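Local coordinates for protein D-alanyl transferase DltD (Enterococcus faecalis, PDB 6O93) that probably transfers D-alanine to lipoteichoic acid, as a membrane-associated DltD-family protein of cell-wall biogenesis in a Gram-positive bacterium, at residues A[297-302]-A[337-342]; A[241-246]-A[343-348]; A[83-88]-A[125-130]; A[116-121]-A[151-156]. One frame throughout, in Å; residues are numbered along the deposited sequence.

Contact 1: A[297-302]-A[337-342]. With PO4 (phosphate ion), chain G.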
# COMPACT_ATOMS: atom_id res chain seq x y z
N VAL A 297 11.15 3.86 -11.78
CA VAL A 297 10.91 2.94 -12.89
C VAL A 297 12.25 2.68 -13.56
O VAL A 297 13.04 3.61 -13.77
CB VAL A 297 9.89 3.52 -13.90
CG1 VAL A 297 9.77 2.62 -15.12
CG2 VAL A 297 8.53 3.70 -13.23
N ASN A 298 12.53 1.42 -13.87
CA ASN A 298 13.81 1.04 -14.45
C ASN A 298 14.11 1.88 -15.68
O ASN A 298 13.31 1.93 -16.62
CB ASN A 298 13.81 -0.45 -14.80
CG ASN A 298 15.15 -0.92 -15.32
OD1 ASN A 298 16.18 -0.29 -15.10
ND2 ASN A 298 15.14 -2.05 -16.02
N LYS A 299 15.27 2.55 -15.67
CA LYS A 299 15.65 3.40 -16.80
C LYS A 299 15.68 2.61 -18.10
O LYS A 299 15.20 3.08 -19.13
CB LYS A 299 17.01 4.04 -16.52
CG LYS A 299 17.44 5.08 -17.56
CD LYS A 299 16.59 6.34 -17.48
CE LYS A 299 17.03 7.38 -18.50
NZ LYS A 299 16.15 8.59 -18.48
N ARG A 300 16.25 1.40 -18.07
CA ARG A 300 16.36 0.60 -19.28
C ARG A 300 15.00 0.31 -19.89
O ARG A 300 14.87 0.19 -21.11
CB ARG A 300 17.11 -0.70 -18.99
CG ARG A 300 18.53 -0.49 -18.47
CD ARG A 300 19.29 -1.80 -18.34
NE ARG A 300 20.68 -1.58 -17.93
CZ ARG A 300 21.63 -2.51 -17.96
NH1 ARG A 300 21.35 -3.74 -18.38
NH2 ARG A 300 22.86 -2.21 -17.57
N TRP A 301 13.96 0.19 -19.05
CA TRP A 301 12.63 -0.09 -19.57
C TRP A 301 11.94 1.19 -20.03
O TRP A 301 11.31 1.20 -21.10
CB TRP A 301 11.79 -0.79 -18.50
CG TRP A 301 10.43 -1.17 -18.97
CD1 TRP A 301 9.24 -0.73 -18.46
CD2 TRP A 301 10.11 -2.05 -20.05
NE1 TRP A 301 8.19 -1.29 -19.16
CE2 TRP A 301 8.70 -2.11 -20.14
CE3 TRP A 301 10.87 -2.80 -20.95
CZ2 TRP A 301 8.05 -2.88 -21.09
CZ3 TRP A 301 10.22 -3.57 -21.89
CH2 TRP A 301 8.82 -3.61 -21.96
N SER A 302 12.05 2.27 -19.26
CA SER A 302 11.42 3.53 -19.66
C SER A 302 12.02 4.06 -20.96
O SER A 302 11.31 4.69 -21.75
CB SER A 302 11.55 4.56 -18.54
OG SER A 302 12.91 4.76 -18.18
N CYS A 337 16.47 6.86 -8.53
CA CYS A 337 17.32 5.68 -8.67
C CYS A 337 16.95 4.84 -9.88
O CYS A 337 17.20 3.63 -9.89
CB CYS A 337 17.23 4.84 -7.40
SG CYS A 337 17.71 5.72 -5.89
N SER A 338 16.37 5.45 -10.92
CA SER A 338 15.91 4.69 -12.07
C SER A 338 17.06 3.97 -12.76
O SER A 338 16.86 2.88 -13.31
CB SER A 338 15.20 5.62 -13.06
OG SER A 338 16.03 6.71 -13.41
N ASN A 339 18.26 4.55 -12.75
CA ASN A 339 19.40 3.95 -13.43
C ASN A 339 20.22 3.03 -12.52
O ASN A 339 21.25 2.51 -12.96
CB ASN A 339 20.31 5.05 -13.99
CG ASN A 339 21.21 4.55 -15.11
OD1 ASN A 339 20.84 3.64 -15.85
ND2 ASN A 339 22.39 5.15 -15.23
N GLU A 340 19.79 2.83 -11.28
CA GLU A 340 20.50 1.93 -10.38
C GLU A 340 20.26 0.49 -10.80
O GLU A 340 19.11 0.03 -10.85
CB GLU A 340 20.04 2.16 -8.94
CG GLU A 340 21.00 1.62 -7.89
CD GLU A 340 22.31 2.38 -7.84
OE1 GLU A 340 22.34 3.54 -8.30
OE2 GLU A 340 23.31 1.81 -7.36
N ARG A 341 21.34 -0.23 -11.09
CA ARG A 341 21.22 -1.59 -11.60
C ARG A 341 20.73 -2.54 -10.50
O ARG A 341 21.10 -2.40 -9.33
CB ARG A 341 22.57 -2.07 -12.14
CG ARG A 341 23.19 -1.13 -13.16
CD ARG A 341 24.53 -1.65 -13.65
NE ARG A 341 24.41 -2.94 -14.32
CZ ARG A 341 25.42 -3.57 -14.91
NH1 ARG A 341 26.64 -3.04 -14.91
NH2 ARG A 341 25.22 -4.74 -15.50
N TYR A 342 19.89 -3.49 -10.90
CA TYR A 342 19.37 -4.52 -10.00
C TYR A 342 18.48 -3.94 -8.90
O TYR A 342 18.20 -4.61 -7.91
CB TYR A 342 20.50 -5.34 -9.38
CG TYR A 342 21.58 -5.74 -10.37
CD1 TYR A 342 21.28 -6.54 -11.46
CD2 TYR A 342 22.89 -5.30 -10.21
CE1 TYR A 342 22.26 -6.90 -12.37
CE2 TYR A 342 23.87 -5.66 -11.11
CZ TYR A 342 23.55 -6.46 -12.19
OH TYR A 342 24.53 -6.82 -13.09
P PO4 G . 4.72 -1.83 -17.44
O1 PO4 G . 3.44 -1.15 -17.01
O2 PO4 G . 5.04 -2.95 -16.47
O3 PO4 G . 5.85 -0.82 -17.45
O4 PO4 G . 4.56 -2.41 -18.83
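The backbone N of Lys-299 donates to Ser-338 O (2.9 Å, N-H...O angle 161°), tying the start of helix 299-305 to the type I turn from Cys-337 to Glu-340, with Asn-298 CA 4.8 Å from Ser-338 CA. The bond satisfies an N-H of the first helical turn, which has no carbonyl of its own helix to bind. Next to it Asn-298 takes the N-cap place: its CG is anti to the backbone N (chi1 -176°), which brings OD1 back to accept from Arg-300 N in a long, weak capping bond. Ser-338 CB comes close to Val-297 O, at 3.0 Å. The Lys-299 side chain crosses the turn at a slant, its CB 3.4 Å from Ser-338 O and 3.9 Å from Asn-339 OD1; a bend at chi2 then leads the amine away. Farther out, NH2 of Arg-300 sits over one face of the Arg-341 guanidinium, 3.7 Å from its NE, with the two planes 28° apart. The like charges are probably offset by Glu-241, whose OE2 forms a salt bridge with Arg-300 NH1 and a long, weak ion pair with Arg-341 NE. Trp-301 NE1 donates to O3 of a phosphate ion (2.9 Å), probably from the crystallisation liquor; O3 lies at the indole edge, near its plane. Segment 297-302 follows strand 289-294 and segment 337-342 follows strand 331-333, neighbours in the parallel sheet. The contact thus joins two adjacent strand-to-helix loops at the carboxyl edge of an alpha/beta core, consistent with the SGNH-hydrolase clan.

Contact 2: A[241-246]-A[343-348]. With PO4 (phosphate ion), chain G.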
# COMPACT_ATOMS: atom_id res chain seq x y z
N GLU A 241 17.07 -5.94 -17.77
CA GLU A 241 17.25 -6.25 -16.35
C GLU A 241 15.92 -6.59 -15.69
O GLU A 241 15.65 -6.22 -14.55
CB GLU A 241 17.94 -5.10 -15.60
CG GLU A 241 19.41 -4.93 -15.96
CD GLU A 241 20.14 -4.00 -15.00
OE1 GLU A 241 19.54 -3.60 -13.98
OE2 GLU A 241 21.31 -3.67 -15.26
N ILE A 242 15.07 -7.32 -16.42
CA ILE A 242 13.78 -7.77 -15.92
C ILE A 242 13.88 -9.25 -15.57
O ILE A 242 14.59 -10.01 -16.25
CB ILE A 242 12.66 -7.53 -16.95
CG1 ILE A 242 12.47 -6.02 -17.17
CG2 ILE A 242 11.36 -8.18 -16.50
CD1 ILE A 242 11.57 -5.68 -18.35
N SER A 243 13.19 -9.66 -14.50
CA SER A 243 13.21 -11.06 -14.10
C SER A 243 12.79 -11.95 -15.26
O SER A 243 11.90 -11.61 -16.04
CB SER A 243 12.28 -11.27 -12.90
OG SER A 243 12.75 -10.58 -11.76
N ASN A 244 13.44 -13.11 -15.36
CA ASN A 244 13.23 -13.99 -16.51
C ASN A 244 11.77 -14.37 -16.65
O ASN A 244 11.19 -14.25 -17.74
CB ASN A 244 14.10 -15.25 -16.37
CG ASN A 244 15.58 -14.95 -16.51
OD1 ASN A 244 15.97 -13.95 -17.10
ND2 ASN A 244 16.41 -15.83 -15.97
N GLY A 245 11.15 -14.85 -15.57
CA GLY A 245 9.75 -15.26 -15.65
C GLY A 245 8.83 -14.12 -16.06
O GLY A 245 8.00 -14.27 -16.96
N PHE A 246 8.97 -12.97 -15.40
CA PHE A 246 8.16 -11.81 -15.75
C PHE A 246 8.33 -11.44 -17.22
O PHE A 246 7.36 -11.08 -17.89
CB PHE A 246 8.54 -10.64 -14.84
CG PHE A 246 7.63 -9.44 -14.96
CD1 PHE A 246 7.76 -8.55 -16.01
CD2 PHE A 246 6.67 -9.20 -13.99
CE1 PHE A 246 6.92 -7.45 -16.11
CE2 PHE A 246 5.84 -8.10 -14.08
CZ PHE A 246 5.97 -7.23 -15.14
N PHE A 343 18.03 -2.69 -9.08
CA PHE A 343 17.18 -2.05 -8.08
C PHE A 343 15.75 -2.59 -8.15
O PHE A 343 15.11 -2.81 -7.11
CB PHE A 343 17.18 -0.54 -8.31
CG PHE A 343 16.83 0.27 -7.09
CD1 PHE A 343 17.80 0.58 -6.15
CD2 PHE A 343 15.54 0.73 -6.89
CE1 PHE A 343 17.49 1.33 -5.03
CE2 PHE A 343 15.23 1.48 -5.77
CZ PHE A 343 16.20 1.78 -4.84
N MET A 344 15.25 -2.83 -9.35
CA MET A 344 13.89 -3.30 -9.56
C MET A 344 13.89 -4.78 -9.88
O MET A 344 14.86 -5.33 -10.41
CB MET A 344 13.23 -2.52 -10.71
CG MET A 344 13.27 -1.01 -10.53
SD MET A 344 12.49 -0.48 -9.00
CE MET A 344 10.75 -0.67 -9.41
N ALA A 345 12.78 -5.44 -9.55
CA ALA A 345 12.61 -6.85 -9.90
C ALA A 345 12.17 -7.01 -11.35
O ALA A 345 12.50 -8.02 -11.98
CB ALA A 345 11.58 -7.50 -8.98
N ASP A 346 11.45 -6.03 -11.89
CA ASP A 346 10.97 -6.10 -13.26
C ASP A 346 10.76 -4.69 -13.79
O ASP A 346 11.69 -3.87 -13.76
CB ASP A 346 9.68 -6.93 -13.33
CG ASP A 346 8.69 -6.56 -12.24
OD1 ASP A 346 8.28 -5.39 -12.17
OD2 ASP A 346 8.31 -7.46 -11.46
N THR A 347 9.55 -4.37 -14.26
CA THR A 347 9.32 -3.07 -14.88
C THR A 347 9.03 -1.99 -13.84
O THR A 347 9.55 -0.87 -13.95
CB THR A 347 8.18 -3.17 -15.88
OG1 THR A 347 7.04 -3.78 -15.26
CG2 THR A 347 8.60 -3.99 -17.10
N ILE A 348 8.22 -2.30 -12.83
CA ILE A 348 7.74 -1.27 -11.92
C ILE A 348 7.82 -1.71 -10.46
O ILE A 348 7.55 -0.91 -9.55
CB ILE A 348 6.30 -0.86 -12.27
CG1 ILE A 348 5.37 -2.08 -12.18
CG2 ILE A 348 6.24 -0.26 -13.67
CD1 ILE A 348 3.90 -1.73 -12.33
P PO4 G . 4.72 -1.83 -17.44
O1 PO4 G . 3.44 -1.15 -17.01
O2 PO4 G . 5.04 -2.95 -16.47
O3 PO4 G . 5.85 -0.82 -17.45
O4 PO4 G . 4.56 -2.41 -18.83
O HOH W 1 16.81 -5.04 -12.37
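Ser-243 grips the carbonyl of Ala-345 twice, next to Asp-346, the probable acid of a Ser-His-Asp triad with Ser-47 and His-349, as in SGNH hydrolases. Ala-345 O accepts from Ser-243 N (3.1 Å, in the carbonyl plane) and from Ser-243 OG (2.6 Å, tilted 24° from that plane); OG lies beside its own backbone N (chi1 -65°), and both donors therefore reach one oxygen. Asp-346 OD1 accepts from Ile-348 N (3.2 Å), closing an Asx turn, and also from His-349 ND1, while OD2 has a long, weak ion pair with Arg-51. Phe-246 backs the Asp-346 side chain: CB stands over the ring centre, 3.6 Å from the centroid, a CH-pi contact, and the carboxylate plane lies 20° from that of the ring, which would limit its rotation. Water 1 can donate to Glu-241 O (2.7 Å) and Met-344 O (2.8 Å), although further acceptors nearby compete for its two protons. Thr-347 turns its methyl to Ile-242, whose CD1 is 3.6 Å from CG2, and its hydroxyl to the phosphate ion, where OG1 and O2 are 2.5 Å apart, a very short and so doubtful length.

Contact 3: A[83-88]-A[125-130]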
# COMPACT_ATOMS: atom_id res chain seq x y z
N GLN A 83 -6.89 1.52 1.00
CA GLN A 83 -6.02 1.53 2.17
C GLN A 83 -6.53 2.46 3.25
O GLN A 83 -6.37 2.18 4.44
CB GLN A 83 -4.60 1.92 1.76
CG GLN A 83 -3.93 0.94 0.80
CD GLN A 83 -3.59 -0.39 1.45
OE1 GLN A 83 -4.07 -0.70 2.54
NE2 GLN A 83 -2.75 -1.18 0.79
N ALA A 84 -7.16 3.58 2.87
CA ALA A 84 -7.71 4.49 3.86
C ALA A 84 -8.73 3.78 4.74
O ALA A 84 -8.79 4.03 5.95
CB ALA A 84 -8.34 5.70 3.17
N MET A 85 -9.53 2.89 4.16
CA MET A 85 -10.51 2.15 4.95
C MET A 85 -9.84 1.04 5.75
O MET A 85 -10.29 0.73 6.86
CB MET A 85 -11.59 1.57 4.03
CG MET A 85 -12.78 0.98 4.77
SD MET A 85 -13.69 2.20 5.75
CE MET A 85 -14.30 3.29 4.46
N VAL A 86 -8.78 0.43 5.21
CA VAL A 86 -8.00 -0.53 5.98
C VAL A 86 -7.43 0.13 7.23
O VAL A 86 -7.50 -0.42 8.33
CB VAL A 86 -6.87 -1.12 5.10
CG1 VAL A 86 -5.91 -1.95 5.94
CG2 VAL A 86 -7.46 -1.95 3.97
N ILE A 87 -6.87 1.33 7.07
CA ILE A 87 -6.30 2.05 8.20
C ILE A 87 -7.38 2.40 9.21
O ILE A 87 -7.23 2.17 10.42
CB ILE A 87 -5.56 3.31 7.72
CG1 ILE A 87 -4.34 2.92 6.87
CG2 ILE A 87 -5.13 4.17 8.90
CD1 ILE A 87 -3.79 4.05 6.03
N HIS A 88 -8.49 2.97 8.73
CA HIS A 88 -9.57 3.36 9.64
C HIS A 88 -10.08 2.16 10.43
O HIS A 88 -10.39 2.28 11.62
CB HIS A 88 -10.71 4.01 8.85
CG HIS A 88 -11.86 4.44 9.71
ND1 HIS A 88 -11.93 5.69 10.27
CD2 HIS A 88 -12.97 3.77 10.11
CE1 HIS A 88 -13.05 5.78 10.98
NE2 HIS A 88 -13.69 4.63 10.89
N LEU A 125 -17.43 -5.21 5.52
CA LEU A 125 -17.19 -5.17 6.96
C LEU A 125 -16.65 -3.81 7.39
O LEU A 125 -17.24 -3.13 8.23
CB LEU A 125 -16.20 -6.28 7.34
CG LEU A 125 -15.66 -6.26 8.78
CD1 LEU A 125 -16.79 -6.48 9.78
CD2 LEU A 125 -14.57 -7.31 8.96
N GLN A 126 -15.52 -3.40 6.81
CA GLN A 126 -14.87 -2.17 7.24
C GLN A 126 -15.72 -0.94 6.90
O GLN A 126 -15.78 0.01 7.68
CB GLN A 126 -13.49 -2.07 6.60
CG GLN A 126 -12.56 -3.22 6.97
CD GLN A 126 -11.28 -3.24 6.16
OE1 GLN A 126 -11.06 -2.39 5.29
NE2 GLN A 126 -10.43 -4.23 6.42
N THR A 127 -16.39 -0.96 5.75
CA THR A 127 -17.23 0.17 5.36
C THR A 127 -18.44 0.29 6.29
O THR A 127 -18.76 1.39 6.76
CB THR A 127 -17.68 0.02 3.91
OG1 THR A 127 -16.52 -0.09 3.07
CG2 THR A 127 -18.51 1.21 3.46
N TYR A 128 -19.12 -0.82 6.57
CA TYR A 128 -20.25 -0.79 7.48
C TYR A 128 -19.82 -0.43 8.90
O TYR A 128 -20.51 0.33 9.59
CB TYR A 128 -20.96 -2.15 7.49
CG TYR A 128 -21.95 -2.36 6.35
CD1 TYR A 128 -21.91 -1.58 5.20
CD2 TYR A 128 -22.92 -3.34 6.44
CE1 TYR A 128 -22.82 -1.78 4.18
CE2 TYR A 128 -23.83 -3.55 5.42
CZ TYR A 128 -23.78 -2.77 4.29
OH TYR A 128 -24.69 -2.97 3.29
N GLN A 129 -18.68 -0.97 9.35
CA GLN A 129 -18.17 -0.62 10.67
C GLN A 129 -17.92 0.88 10.77
O GLN A 129 -18.24 1.51 11.79
CB GLN A 129 -16.88 -1.39 10.95
CG GLN A 129 -16.27 -1.12 12.31
CD GLN A 129 -14.85 -1.63 12.42
OE1 GLN A 129 -14.06 -1.53 11.47
NE2 GLN A 129 -14.51 -2.20 13.57
N TRP A 130 -17.33 1.47 9.73
CA TRP A 130 -17.06 2.90 9.73
C TRP A 130 -18.33 3.71 9.92
O TRP A 130 -18.38 4.65 10.72
CB TRP A 130 -16.34 3.28 8.43
CG TRP A 130 -16.45 4.72 8.01
CD1 TRP A 130 -16.04 5.81 8.72
CD2 TRP A 130 -16.97 5.21 6.77
NE1 TRP A 130 -16.28 6.96 8.00
CE2 TRP A 130 -16.86 6.62 6.80
CE3 TRP A 130 -17.53 4.61 5.64
CZ2 TRP A 130 -17.29 7.43 5.74
CZ3 TRP A 130 -17.95 5.41 4.59
CH2 TRP A 130 -17.83 6.80 4.65
O HOH W 2 -16.12 5.25 12.27
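Trp-130 turns an edge of its indole to the face of the His-88 imidazole in a T-shaped pair: the His-88 ring and the Trp-130 five-membered ring have centroids 4.8 Å apart and planes at 83°, and Trp-130 CD1 comes within 3.4 Å of His-88 NE2. One face of the indole takes Met-85 CE, which lies 3.5 Å above the plane and offset toward the rim, near CE3; the sulfur approaches obliquely, a Met-aromatic contact. Bends at chi2 and chi3 curl the methionine chain so that its methyl lies there. At the edge of His-88, in its plane, water 2 sits 2.9 Å from NE2 and donates to Trp-130 O (2.8 Å), bridging the helices. The other ring nitrogens have partners beyond these two helices: His-88 ND1 is hydrogen-bonded to Gln-282 OE1, and Trp-130 NE1 to Asp-141 OD1. These rings lie where helices 80-90 and 124-132 cross at 62°, axes 9.5 Å apart; the first also packs through Val-86 on Phe-44 of strand 40-44, covering the parallel sheet. One turn earlier in both helices, Met-85 and Gln-126 lie side by side and run opposite ways, Met-85 CG 3.6 Å from Gln-126 CB. Gln-126 is stretched out past CG, bringing OE1 to 3.6 Å from Val-86 N, too far for a hydrogen bond, while NE2 is hydrogen-bonded to the carbonyls of Leu-25 and Gly-27.

Contact 4: A[116-121]-A[151-156]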
# COMPACT_ATOMS: atom_id res chain seq x y z
N ASP A 116 -13.04 -1.91 -11.14
CA ASP A 116 -12.86 -3.31 -10.78
C ASP A 116 -11.75 -3.51 -9.76
O ASP A 116 -11.77 -4.48 -9.00
CB ASP A 116 -12.57 -4.14 -12.03
CG ASP A 116 -13.70 -4.11 -13.04
OD1 ASP A 116 -14.84 -3.78 -12.64
OD2 ASP A 116 -13.45 -4.42 -14.22
N SER A 117 -10.76 -2.61 -9.73
CA SER A 117 -9.70 -2.72 -8.73
C SER A 117 -10.23 -2.38 -7.34
O SER A 117 -9.96 -3.10 -6.37
CB SER A 117 -8.53 -1.82 -9.10
OG SER A 117 -7.85 -2.33 -10.23
N PHE A 118 -10.98 -1.29 -7.23
CA PHE A 118 -11.61 -0.98 -5.95
C PHE A 118 -12.64 -2.04 -5.58
O PHE A 118 -12.69 -2.49 -4.43
CB PHE A 118 -12.28 0.40 -6.01
CG PHE A 118 -13.00 0.75 -4.74
CD1 PHE A 118 -12.34 1.40 -3.71
CD2 PHE A 118 -14.34 0.42 -4.58
CE1 PHE A 118 -13.00 1.71 -2.54
CE2 PHE A 118 -15.00 0.74 -3.42
CZ PHE A 118 -14.34 1.39 -2.39
N GLY A 119 -13.45 -2.47 -6.55
CA GLY A 119 -14.49 -3.44 -6.26
C GLY A 119 -13.94 -4.78 -5.81
O GLY A 119 -14.52 -5.44 -4.95
N ALA A 120 -12.81 -5.20 -6.39
CA ALA A 120 -12.22 -6.48 -6.02
C ALA A 120 -11.75 -6.50 -4.58
O ALA A 120 -11.65 -7.58 -3.99
CB ALA A 120 -11.06 -6.82 -6.96
N HIS A 121 -11.45 -5.34 -4.00
CA HIS A 121 -10.93 -5.27 -2.64
C HIS A 121 -11.87 -4.54 -1.68
O HIS A 121 -11.49 -4.27 -0.54
CB HIS A 121 -9.56 -4.58 -2.65
CG HIS A 121 -8.58 -5.24 -3.56
ND1 HIS A 121 -8.33 -4.79 -4.84
CD2 HIS A 121 -7.82 -6.35 -3.40
CE1 HIS A 121 -7.44 -5.58 -5.42
NE2 HIS A 121 -7.11 -6.53 -4.56
N PHE A 151 -18.49 4.19 -7.32
CA PHE A 151 -18.09 2.85 -7.73
C PHE A 151 -19.29 1.90 -7.79
O PHE A 151 -20.15 1.94 -6.91
CB PHE A 151 -17.04 2.29 -6.77
CG PHE A 151 -15.75 3.05 -6.80
CD1 PHE A 151 -14.79 2.75 -7.75
CD2 PHE A 151 -15.52 4.08 -5.91
CE1 PHE A 151 -13.61 3.46 -7.79
CE2 PHE A 151 -14.35 4.79 -5.95
CZ PHE A 151 -13.39 4.49 -6.89
N PRO A 152 -19.37 1.05 -8.82
CA PRO A 152 -20.54 0.17 -8.93
C PRO A 152 -20.74 -0.76 -7.74
O PRO A 152 -21.89 -1.05 -7.39
CB PRO A 152 -20.26 -0.63 -10.22
CG PRO A 152 -19.31 0.22 -10.99
CD PRO A 152 -18.47 0.93 -9.98
N VAL A 153 -19.67 -1.24 -7.12
CA VAL A 153 -19.83 -2.18 -6.01
C VAL A 153 -20.62 -1.53 -4.88
O VAL A 153 -21.31 -2.23 -4.12
CB VAL A 153 -18.46 -2.68 -5.52
CG1 VAL A 153 -17.72 -1.59 -4.76
CG2 VAL A 153 -18.64 -3.93 -4.66
N VAL A 154 -20.54 -0.21 -4.75
CA VAL A 154 -21.28 0.52 -3.73
C VAL A 154 -22.66 0.94 -4.23
O VAL A 154 -23.63 0.94 -3.46
CB VAL A 154 -20.46 1.74 -3.28
CG1 VAL A 154 -21.30 2.68 -2.43
CG2 VAL A 154 -19.21 1.29 -2.52
N GLN A 155 -22.77 1.28 -5.52
CA GLN A 155 -24.03 1.81 -6.04
C GLN A 155 -25.15 0.78 -5.97
O GLN A 155 -26.32 1.15 -5.92
CB GLN A 155 -23.84 2.27 -7.49
CG GLN A 155 -22.94 3.49 -7.62
CD GLN A 155 -22.55 3.77 -9.06
OE1 GLN A 155 -22.89 3.00 -9.96
NE2 GLN A 155 -21.84 4.87 -9.29
N LYS A 156 -24.82 -0.51 -5.96
CA LYS A 156 -25.84 -1.54 -5.86
C LYS A 156 -26.33 -1.73 -4.42
O LYS A 156 -27.26 -2.52 -4.20
CB LYS A 156 -25.31 -2.86 -6.41
CG LYS A 156 -24.15 -3.44 -5.62
CD LYS A 156 -23.59 -4.68 -6.28
CE LYS A 156 -22.57 -5.37 -5.39
NZ LYS A 156 -21.96 -6.55 -6.05
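An offset stack of Phe-118 on Phe-151 joins helix 115-121 to the N-cap of the short helix 152-155 within the helical part of the fold, against helix 80-90. The ring centroids are 4.3 Å apart and the planes 22° from parallel; the displacement is seen in Phe-118 CG, which lies 4.0 Å above the centre of the Phe-151 ring, whereas Phe-151 CD2 is offset toward the rim of Phe-118. The closest ring atoms are Phe-118 CD2 and Phe-151 CG, at 3.7 Å. Phe-118 CB adds a CH-pi contact to the same face, 4.2 Å from the Phe-151 centroid. The CD2-CE2 edge of the Phe-118 ring meets the first turn of the short helix: Val-153 CG1 is 3.8 Å from CE2, and Val-154 CG2 comes near the ring plane as well. Val-153 has chi1 73°, which places CG1 between its backbone N and carbonyl carbon and against both the ring and Gly-119, whose CA is 4.0 Å away. The two backbones are close here, Gly-119 CA and Val-153 CA being 5.5 Å apart. Phe-151 also serves the short helix through its backbone, its O accepting from Val-154 N and Gln-155 N. Around the stack, Leu-81 of helix 80-90 touches both phenylalanines and Thr-82 touches Phe-118, while Val-154 packs on Leu-160, Met-161 and Leu-164 of helix 158-168.

Contacts 1 and 2 form one cluster, centres about 10 Å apart: Trp-301 NE1 is 3.4 Å from Thr-347 CG2, Glu-241 OE1 is probably hydrogen-bonded to Tyr-342 N, and both contacts reach the phosphate ion. The cluster borders the putative active site, since contact 2 holds Asp-346, the probable acid of the triad; its side chain is about 8 Å from the sodium ion bound by Ser-46, Glu-48 and Ser-104. Contacts 3 and 4 pair up elsewhere, centres about 14 Å apart, where helix 115-121 is followed directly by helix 124-132. Contact 3 lies across the chain's centre from contact 1, about 36 Å between centres; contacts 2 and 4 approach to about 12 Å between nearest atoms.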